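Local coordinates for beta sliding clamp (Borrelia burgdorferi, PDB 6DJ8), which probably forms a ring-shaped head-to-tail homodimer around DNA that tethers DNA polymerases and other proteins to it for processive synthesis, at residues N217-V222 with G263-Y268. Numbering follows the deposited sequence.
Sequences NFIVPV and GNYPDY
Ile219 turns CG1 anti to its own carbonyl carbon (chi1 -55°) and then runs out extended (chi2 162°), which carries the CD1 methyl across to the chain at Gly263-Tyr265. On the other side the Tyr265 backbone directs CB at that methyl, while chi1 -158°, with CG anti to the backbone N, governs only where the ring goes. The meeting is therefore made by one methyl: Ile219 CD1 sits 3.6 Å from Gly263 O. The same CD1 lies 3.9 Å from Tyr265 N. Its distance to Tyr265 CB is 4.1 Å, a van der Waals fit against the backbone and the root of the tyrosine side chain. Ile219 CG1 approaches the ring obliquely. One face of the ring is taken by its own neighbour, with Pro266 CD 3.3 Å above the plane and displaced toward the rim.

Both segments belong to the central domain, one of the three DNA-clamp domains in the chain. Strand 218-221 is an outermost strand of its antiparallel sheet within the chain, paired with strand 182-187, while 263-268 belongs to the loop leading to strand 278-283 of the C-terminal domain. Ile219 also bonds through its backbone to Ile261, so the loop is tied to the strand just before the methyl contact begins.

Polar contact between the segments is indirect. A water donates to Asn217 O at 3.1 Å and, weakly, to Gly263 O at 3.3 Å, bridging the two backbone carbonyls. Tyr184 of the neighbouring strand serves both segments, hydrogen-bonding through OH to Asn217 OD1 and stacking its ring with that of Tyr265. Farther along the loop, Pro266 and Asp267 pack against the bound peptide, the natural product in this complex.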
loop_
_atom_site.group_PDB
_atom_site.type_symbol
_atom_site.label_atom_id
_atom_site.label_comp_id
_atom_site.label_asym_id
_atom_site.label_seq_id
_atom_site.Cartn_x
_atom_site.Cartn_y
_atom_site.Cartn_z
ATOM N N ASN A 217 -35.414 3.574 -20.153
ATOM C CA ASN A 217 -34.552 2.801 -21.035
ATOM C C ASN A 217 -33.252 3.572 -21.231
ATOM O O ASN A 217 -33.060 4.218 -22.264
ATOM C CB ASN A 217 -35.270 2.515 -22.377
ATOM C CG ASN A 217 -34.383 1.769 -23.366
ATOM O OD1 ASN A 217 -33.536 0.961 -22.969
ATOM N ND2 ASN A 217 -34.582 2.020 -24.651
ATOM N N PHE A 218 -32.357 3.513 -20.235
ATOM C CA PHE A 218 -31.171 4.356 -20.197
ATOM C C PHE A 218 -29.959 3.534 -19.796
ATOM O O PHE A 218 -30.046 2.673 -18.917
ATOM C CB PHE A 218 -31.337 5.525 -19.204
ATOM C CG PHE A 218 -32.635 6.280 -19.360
ATOM C CD1 PHE A 218 -32.834 7.116 -20.445
ATOM C CD2 PHE A 218 -33.645 6.157 -18.418
ATOM C CE1 PHE A 218 -34.037 7.818 -20.601
ATOM C CE2 PHE A 218 -34.848 6.843 -18.565
ATOM C CZ PHE A 218 -35.046 7.681 -19.661
ATOM N N ILE A 219 -28.827 3.831 -20.431
ATOM C CA ILE A 219 -27.555 3.169 -20.171
ATOM C C ILE A 219 -26.572 4.235 -19.714
ATOM O O ILE A 219 -26.245 5.152 -20.482
ATOM C CB ILE A 219 -27.016 2.438 -21.406
ATOM C CG1 ILE A 219 -28.055 1.453 -21.952
ATOM C CG2 ILE A 219 -25.701 1.725 -21.078
ATOM C CD1 ILE A 219 -27.775 1.038 -23.342
ATOM N N VAL A 220 -26.103 4.107 -18.482
ATOM C CA VAL A 220 -25.226 5.084 -17.837
ATOM C C VAL A 220 -23.850 4.455 -17.642
ATOM O O VAL A 220 -23.752 3.396 -17.017
ATOM C CB VAL A 220 -25.792 5.536 -16.482
ATOM C CG1 VAL A 220 -24.878 6.601 -15.867
ATOM C CG2 VAL A 220 -27.216 6.063 -16.651
ATOM N N PRO A 221 -22.781 5.077 -18.120
ATOM C CA PRO A 221 -21.443 4.512 -17.905
ATOM C C PRO A 221 -21.195 4.298 -16.426
ATOM O O PRO A 221 -21.586 5.110 -15.586
ATOM C CB PRO A 221 -20.496 5.564 -18.495
ATOM C CG PRO A 221 -21.341 6.291 -19.517
ATOM C CD PRO A 221 -22.696 6.360 -18.848
ATOM N N VAL A 222 -20.582 3.156 -16.104
ATOM C CA VAL A 222 -20.454 2.792 -14.706
ATOM C C VAL A 222 -19.549 3.766 -13.941
ATOM O O VAL A 222 -19.690 3.893 -12.722
ATOM C CB VAL A 222 -19.960 1.336 -14.573
ATOM C CG1 VAL A 222 -18.481 1.187 -15.053
ATOM C CG2 VAL A 222 -20.122 0.871 -13.126
ATOM N N GLY A 263 -27.288 3.147 -27.080
ATOM C CA GLY A 263 -27.227 1.812 -27.634
ATOM C C GLY A 263 -28.417 0.985 -27.210
ATOM O O GLY A 263 -29.339 1.507 -26.577
ATOM N N ASN A 264 -28.417 -0.297 -27.551
ATOM C CA ASN A 264 -29.474 -1.218 -27.156
ATOM C C ASN A 264 -28.886 -2.210 -26.161
ATOM O O ASN A 264 -28.018 -3.017 -26.515
ATOM C CB ASN A 264 -30.054 -1.928 -28.376
ATOM C CG ASN A 264 -30.878 -0.995 -29.251
ATOM O OD1 ASN A 264 -31.720 -0.244 -28.756
ATOM N ND2 ASN A 264 -30.620 -1.024 -30.556
ATOM N N TYR A 265 -29.347 -2.149 -24.920
ATOM C CA TYR A 265 -28.828 -3.075 -23.931
ATOM C C TYR A 265 -29.325 -4.483 -24.253
ATOM O O TYR A 265 -30.429 -4.646 -24.774
ATOM C CB TYR A 265 -29.242 -2.657 -22.523
ATOM C CG TYR A 265 -28.341 -3.221 -21.438
ATOM C CD1 TYR A 265 -27.092 -2.665 -21.175
ATOM C CD2 TYR A 265 -28.733 -4.317 -20.700
ATOM C CE1 TYR A 265 -26.271 -3.191 -20.181
ATOM C CE2 TYR A 265 -27.950 -4.836 -19.725
ATOM C CZ TYR A 265 -26.709 -4.280 -19.466
ATOM O OH TYR A 265 -25.946 -4.831 -18.487
ATOM N N PRO A 266 -28.519 -5.513 -24.010
ATOM C CA PRO A 266 -28.947 -6.885 -24.336
ATOM C C PRO A 266 -30.180 -7.309 -23.545
ATOM O O PRO A 266 -30.496 -6.763 -22.484
ATOM C CB PRO A 266 -27.734 -7.752 -23.965
ATOM C CG PRO A 266 -26.553 -6.815 -24.056
ATOM C CD PRO A 266 -27.112 -5.495 -23.569
ATOM N N ASP A 267 -30.863 -8.331 -24.075
ATOM C CA ASP A 267 -32.062 -8.920 -23.473
ATOM C C ASP A 267 -31.692 -9.761 -22.249
ATOM O O ASP A 267 -31.701 -10.995 -22.276
ATOM C CB ASP A 267 -32.803 -9.760 -24.517
ATOM C CG ASP A 267 -34.085 -10.375 -23.981
ATOM O OD1 ASP A 267 -34.463 -10.075 -22.828
ATOM O OD2 ASP A 267 -34.707 -11.184 -24.711
ATOM N N TYR A 268 -31.386 -9.069 -21.143
ATOM C CA TYR A 268 -31.024 -9.748 -19.898
ATOM C C TYR A 268 -32.162 -10.614 -19.369
ATOM O O TYR A 268 -31.906 -11.634 -18.713
ATOM C CB TYR A 268 -30.614 -8.722 -18.831
ATOM C CG TYR A 268 -31.808 -8.032 -18.194
ATOM C CD1 TYR A 268 -32.366 -6.899 -18.777
ATOM C CD2 TYR A 268 -32.389 -8.530 -17.026
ATOM C CE1 TYR A 268 -33.459 -6.275 -18.213
ATOM C CE2 TYR A 268 -33.488 -7.920 -16.462
ATOM C CZ TYR A 268 -34.023 -6.795 -17.059
ATOM O OH TYR A 268 -35.123 -6.184 -16.496
HETATM O O HOH W 1 -30.818 3.121 -24.063
#